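Local coordinates for protein alcohol dehydrogenase YqhD (PDB 4QGS) that reduces a broad range of short-chain aldehydes to primary alcohols with NADPH, as a zinc-dependent member of the iron-containing alcohol dehydrogenase family, at residues D59-L62 against D63-G67; S362-P365 against A366-K370. One frame throughout, in Å; residues are numbered along the deposited sequence.

Contact 1 of 2, residues D59-L62 against D63-G67; sequences DQVL and DALKG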
ATOM      1  N   ASP A  59      24.453   2.051  -1.331  1.00 24.60           N
ATOM      2  CA  ASP A  59      25.812   2.089  -0.793  1.00 27.41           C
ATOM      3  C   ASP A  59      25.833   1.902   0.728  1.00 29.42           C
ATOM      4  O   ASP A  59      26.755   1.277   1.269  1.00 28.40           O
ATOM      5  CB  ASP A  59      26.511   3.400  -1.166  1.00 31.85           C
ATOM      6  CG  ASP A  59      26.913   3.456  -2.635  1.00 38.03           C
ATOM      7  OD1 ASP A  59      27.089   2.392  -3.268  1.00 35.58           O
ATOM      8  OD2 ASP A  59      27.070   4.579  -3.154  1.00 39.58           O
ATOM      9  N   GLN A  60      24.823   2.428   1.422  1.00 25.06           N
ATOM     10  CA  GLN A  60      24.753   2.240   2.876  1.00 23.51           C
ATOM     11  C   GLN A  60      24.467   0.790   3.215  1.00 23.81           C
ATOM     12  O   GLN A  60      25.001   0.270   4.190  1.00 24.23           O
ATOM     13  CB  GLN A  60      23.695   3.143   3.525  1.00 20.85           C
ATOM     14  CG  GLN A  60      24.073   4.619   3.580  1.00 28.35           C
ATOM     15  CD  GLN A  60      23.128   5.451   4.434  1.00 28.66           C
ATOM     16  OE1 GLN A  60      22.397   4.923   5.271  1.00 27.69           O
ATOM     17  NE2 GLN A  60      23.139   6.762   4.221  1.00 30.98           N
ATOM     18  N   VAL A  61      23.626   0.139   2.414  1.00 23.32           N
ATOM     19  CA  VAL A  61      23.357  -1.276   2.619  1.00 22.96           C
ATOM     20  C   VAL A  61      24.627  -2.095   2.374  1.00 22.51           C
ATOM     21  O   VAL A  61      24.987  -2.955   3.179  1.00 22.67           O
ATOM     22  CB  VAL A  61      22.216  -1.774   1.709  1.00 25.37           C
ATOM     23  CG1 VAL A  61      22.015  -3.275   1.884  1.00 22.57           C
ATOM     24  CG2 VAL A  61      20.934  -1.019   2.039  1.00 20.95           C
ATOM     25  N   LEU A  62      25.315  -1.807   1.276  1.00 22.96           N
ATOM     26  CA  LEU A  62      26.551  -2.513   0.947  1.00 22.55           C
ATOM     27  C   LEU A  62      27.596  -2.317   2.044  1.00 24.52           C
ATOM     28  O   LEU A  62      28.255  -3.278   2.456  1.00 24.62           O
ATOM     29  CB  LEU A  62      27.089  -2.050  -0.410  1.00 22.64           C
ATOM     30  CG  LEU A  62      26.197  -2.449  -1.587  1.00 24.41           C
ATOM     31  CD1 LEU A  62      26.683  -1.810  -2.875  1.00 29.79           C
ATOM     32  CD2 LEU A  62      26.126  -3.970  -1.736  1.00 22.71           C
ATOM     33  N   ASP A  63      27.722  -1.092   2.546  1.00 23.20           N
ATOM     34  CA  ASP A  63      28.653  -0.826   3.650  1.00 26.75           C
ATOM     35  C   ASP A  63      28.275  -1.573   4.927  1.00 27.54           C
ATOM     36  O   ASP A  63      29.143  -2.105   5.620  1.00 26.75           O
ATOM     37  CB  ASP A  63      28.739   0.674   3.947  1.00 26.89           C
ATOM     38  CG  ASP A  63      29.513   0.967   5.221  1.00 36.22           C
ATOM     39  OD1 ASP A  63      28.887   1.072   6.300  1.00 42.70           O
ATOM     40  OD2 ASP A  63      30.753   1.073   5.151  1.00 39.77           O
ATOM     41  N   ALA A  64      26.982  -1.621   5.242  1.00 20.36           N
ATOM     42  CA  ALA A  64      26.532  -2.309   6.446  1.00 21.17           C
ATOM     43  C   ALA A  64      26.884  -3.790   6.403  1.00 23.62           C
ATOM     44  O   ALA A  64      27.115  -4.410   7.448  1.00 23.34           O
ATOM     45  CB  ALA A  64      25.026  -2.135   6.632  1.00 21.66           C
ATOM     46  N   LEU A  65      26.925  -4.346   5.195  1.00 20.04           N
ATOM     47  CA  LEU A  65      27.141  -5.777   5.005  1.00 19.69           C
ATOM     48  C   LEU A  65      28.555  -6.109   4.540  1.00 22.40           C
ATOM     49  O   LEU A  65      28.822  -7.223   4.086  1.00 22.83           O
ATOM     50  CB  LEU A  65      26.147  -6.323   3.985  1.00 20.14           C
ATOM     51  CG  LEU A  65      24.682  -6.144   4.371  1.00 18.89           C
ATOM     52  CD1 LEU A  65      23.834  -6.836   3.332  1.00 20.75           C
ATOM     53  CD2 LEU A  65      24.446  -6.742   5.755  1.00 24.12           C
ATOM     54  N   LYS A  66      29.453  -5.141   4.645  1.00 21.43           N
ATOM     55  CA  LYS A  66      30.785  -5.300   4.078  1.00 24.25           C
ATOM     56  C   LYS A  66      31.495  -6.504   4.693  1.00 21.55           C
ATOM     57  O   LYS A  66      31.491  -6.676   5.909  1.00 21.14           O
ATOM     58  CB  LYS A  66      31.593  -4.028   4.286  1.00 24.24           C
ATOM     59  CG  LYS A  66      32.813  -3.942   3.419  1.00 32.03           C
ATOM     60  CD  LYS A  66      33.605  -2.720   3.767  1.00 36.66           C
ATOM     61  CE  LYS A  66      35.053  -2.967   3.459  1.00 42.91           C
ATOM     62  NZ  LYS A  66      35.283  -3.225   2.007  1.00 52.01           N
ATOM     63  N   GLY A  67      32.085  -7.342   3.846  1.00 20.75           N
ATOM     64  CA  GLY A  67      32.773  -8.530   4.318  1.00 20.80           C
ATOM     65  C   GLY A  67      31.918  -9.775   4.191  1.00 23.15           C
ATOM     66  O   GLY A  67      32.413 -10.898   4.244  1.00 22.58           O
TER
HETATM   67  O   HOH W   1      26.094   1.686   6.589  1.00 33.92           O
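Val61 and Leu65, one helical turn apart, turn their side chains to the same buried side, where CG1 of Val61 lies 4.3 Å from CD1 of Leu65. The branch point of Leu65 comes closer still to the backbone: its CG rests 3.4 Å from Val61 O, placed there by a first torsion of -60° that sets CG beside its own backbone N. That same N donates to Val61 O over 3.1 Å, a bent bond with an N-H...O angle of 135°, and more weakly to Leu62 O. The two bonds just before it are straighter: Asp63 N reaches Asp59 O at 2.9 Å, and Ala64 N reaches Gln60 O at an angle of 153°. The bending is consistent with the helix ending here: Leu65 is the first residue to leave helical backbone angles. Helix 57-64 covers the parallel sheet of the Rossmann-like N-terminal part of this family, and the packed side of the contact is where it meets that sheet: Val61 touches Leu101, Val103 and Ile45, while Leu65 touches Leu101 and Val70. Leu62, partly exposed, lies against Ile45 and Val70 as well. Across the helix the character changes. Asp59 and Asp63 are exposed, and the carboxylate of Asp63 is tied to the backbone through solvent: one water donates both to its OD1, at 2.9 Å, and to Gln60 O, at 3.0 Å. The carbonyl of Gln60 therefore accepts from this water as well as from Ala64 N. The side-chain oxygen OE1 of Gln60 has a protein partner instead, the hydroxyl of Tyr190, an NADP(+)-binding residue, and at the C-terminal end of the helix Arg34 NH2 bonds to the carbonyl oxygens of Ala64 and Lys66.

Contact 2 of 2, residues S362-P365 against A366-K370; sequences SSIP and ALLKK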
ATOM      1  N   SER A 362     -16.751  10.708 -20.206  1.00 17.39           N
ATOM      2  CA  SER A 362     -17.169   9.905 -21.339  1.00 17.93           C
ATOM      3  C   SER A 362     -16.605   8.486 -21.270  1.00 19.07           C
ATOM      4  O   SER A 362     -17.113   7.591 -21.935  1.00 18.76           O
ATOM      5  CB  SER A 362     -16.766  10.579 -22.660  1.00 19.47           C
ATOM      6  OG  SER A 362     -15.363  10.775 -22.744  1.00 19.39           O
ATOM      7  N   SER A 363     -15.582   8.262 -20.444  1.00 16.28           N
ATOM      8  CA  SER A 363     -15.023   6.917 -20.326  1.00 17.30           C
ATOM      9  C   SER A 363     -15.794   6.020 -19.347  1.00 18.64           C
ATOM     10  O   SER A 363     -15.492   4.835 -19.200  1.00 18.00           O
ATOM     11  CB  SER A 363     -13.540   6.999 -19.909  1.00 17.58           C
ATOM     12  OG  SER A 363     -13.396   7.463 -18.573  1.00 17.40           O
ATOM     13  N   ILE A 364     -16.794   6.567 -18.665  1.00 18.95           N
ATOM     14  CA  ILE A 364     -17.474   5.781 -17.632  1.00 19.66           C
ATOM     15  C   ILE A 364     -18.113   4.492 -18.180  1.00 18.22           C
ATOM     16  O   ILE A 364     -18.027   3.449 -17.535  1.00 17.70           O
ATOM     17  CB  ILE A 364     -18.503   6.650 -16.888  1.00 15.55           C
ATOM     18  CG1 ILE A 364     -17.734   7.689 -16.064  1.00 16.74           C
ATOM     19  CG2 ILE A 364     -19.384   5.795 -15.967  1.00 16.75           C
ATOM     20  CD1 ILE A 364     -18.586   8.743 -15.392  1.00 20.57           C
ATOM     21  N   PRO A 365     -18.718   4.534 -19.392  1.00 18.84           N
ATOM     22  CA  PRO A 365     -19.223   3.242 -19.868  1.00 22.32           C
ATOM     23  C   PRO A 365     -18.114   2.201 -20.024  1.00 21.21           C
ATOM     24  O   PRO A 365     -18.333   1.033 -19.701  1.00 19.57           O
ATOM     25  CB  PRO A 365     -19.858   3.593 -21.216  1.00 19.55           C
ATOM     26  CG  PRO A 365     -20.317   4.999 -21.032  1.00 19.50           C
ATOM     27  CD  PRO A 365     -19.203   5.649 -20.223  1.00 17.89           C
ATOM     28  N   ALA A 366     -16.940   2.629 -20.479  1.00 18.00           N
ATOM     29  CA  ALA A 366     -15.815   1.712 -20.625  1.00 20.56           C
ATOM     30  C   ALA A 366     -15.294   1.250 -19.261  1.00 19.49           C
ATOM     31  O   ALA A 366     -14.891   0.094 -19.117  1.00 17.77           O
ATOM     32  CB  ALA A 366     -14.707   2.357 -21.425  1.00 17.17           C
ATOM     33  N   LEU A 367     -15.309   2.143 -18.273  1.00 18.16           N
ATOM     34  CA  LEU A 367     -14.884   1.783 -16.912  1.00 18.72           C
ATOM     35  C   LEU A 367     -15.794   0.706 -16.315  1.00 22.47           C
ATOM     36  O   LEU A 367     -15.325  -0.257 -15.694  1.00 18.87           O
ATOM     37  CB  LEU A 367     -14.868   3.015 -16.004  1.00 16.95           C
ATOM     38  CG  LEU A 367     -13.807   4.065 -16.331  1.00 17.67           C
ATOM     39  CD1 LEU A 367     -14.083   5.405 -15.630  1.00 17.90           C
ATOM     40  CD2 LEU A 367     -12.388   3.545 -15.978  1.00 19.95           C
ATOM     41  N   LEU A 368     -17.098   0.871 -16.511  1.00 18.47           N
ATOM     42  CA  LEU A 368     -18.066  -0.069 -15.971  1.00 21.40           C
ATOM     43  C   LEU A 368     -17.932  -1.436 -16.638  1.00 20.91           C
ATOM     44  O   LEU A 368     -18.092  -2.460 -15.979  1.00 20.00           O
ATOM     45  CB  LEU A 368     -19.489   0.476 -16.120  1.00 18.78           C
ATOM     46  CG  LEU A 368     -19.732   1.763 -15.327  1.00 22.64           C
ATOM     47  CD1 LEU A 368     -21.034   2.432 -15.764  1.00 22.74           C
ATOM     48  CD2 LEU A 368     -19.721   1.529 -13.816  1.00 21.80           C
ATOM     49  N   LYS A 369     -17.622  -1.445 -17.935  1.00 20.19           N
ATOM     50  CA  LYS A 369     -17.344  -2.699 -18.640  1.00 19.99           C
ATOM     51  C   LYS A 369     -16.142  -3.412 -18.019  1.00 24.83           C
ATOM     52  O   LYS A 369     -16.154  -4.619 -17.836  1.00 22.69           O
ATOM     53  CB  LYS A 369     -17.091  -2.441 -20.132  1.00 25.38           C
ATOM     54  CG  LYS A 369     -18.348  -2.062 -20.909  1.00 32.32           C
ATOM     55  CD  LYS A 369     -18.079  -1.974 -22.413  1.00 42.79           C
ATOM     56  CE  LYS A 369     -19.359  -1.735 -23.207  1.00 50.50           C
ATOM     57  NZ  LYS A 369     -20.015  -0.430 -22.909  1.00 39.72           N
ATOM     58  N   LYS A 370     -15.105  -2.650 -17.686  1.00 22.62           N
ATOM     59  CA  LYS A 370     -13.926  -3.227 -17.052  1.00 23.78           C
ATOM     60  C   LYS A 370     -14.223  -3.762 -15.658  1.00 21.81           C
ATOM     61  O   LYS A 370     -13.765  -4.851 -15.308  1.00 24.16           O
ATOM     62  CB  LYS A 370     -12.800  -2.201 -16.991  1.00 17.94           C
ATOM     63  CG  LYS A 370     -12.013  -2.102 -18.295  1.00 27.59           C
ATOM     64  CD  LYS A 370     -11.364  -3.448 -18.622  1.00 28.62           C
ATOM     65  CE  LYS A 370     -10.582  -3.402 -19.920  1.00 34.64           C
ATOM     66  NZ  LYS A 370      -9.879  -4.699 -20.180  1.00 37.52           N
TER
HETATM   67  O   HOH W   2     -16.873   4.924 -22.691  1.00 23.27           O
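Ser363 O accepts the backbone N-H of Leu367 at 2.9 Å, and the donor stands nearly in line with the carbonyl. The side chain of Leu367 follows it back: CG packs 3.4 Å from Ser363 O, and CD1 lies 3.7 Å from Ser363 OG. That hydroxyl has a polar partner elsewhere, a hydrogen bond with His288 NE2. Ile364 O is satisfied in the same way by Leu368 N, at an N-H...O angle of 162°. Next to this bond the side chains of Ile364 and Leu368 lie side by side, pointing the same way, with CG2 of Ile364 3.8 Å from CD1 of Leu368. This is the first turn of helix 364-373 in the all-helical C-terminal part of the family, packed against helices 276-288 and 387-396: Leu367 rests on Leu284 and Met287, and Ile364 on Tyr394. A water links the turn to Ser362, donating to Ser362 O at 2.8 Å and accepting from Ala366 N at 3.2 Å. Pro365, which has no N-H to give, still takes part as an acceptor: its O receives Lys369 N at 3.1 Å. The chain of Lys369 passes that oxygen, with CG 3.3 Å from Pro365 O, and the bend at its last torsion (64°) brings NZ back toward Pro365.

Contacts 1 and 2 illustrate the two-part build of iron-containing alcohol dehydrogenases. Contact 1 comes first along the chain, at the end of helix 57-64, beside the six-stranded parallel sheet of the N-terminal part; contact 2 follows some 300 residues later, at the start of helix 364-373 in the helical C-terminal part. They share no helix or strand, and they lie on opposite sides of the chain's centre, with their own centres about 49 Å apart and nearest atoms about 38 Å apart. Contact 1 borders the NADP(+) site, whereas contact 2 lies away from both the cofactor and the zinc sites, although its part of the chain supplies the zinc ligands Asp205, His209, His278 and His292.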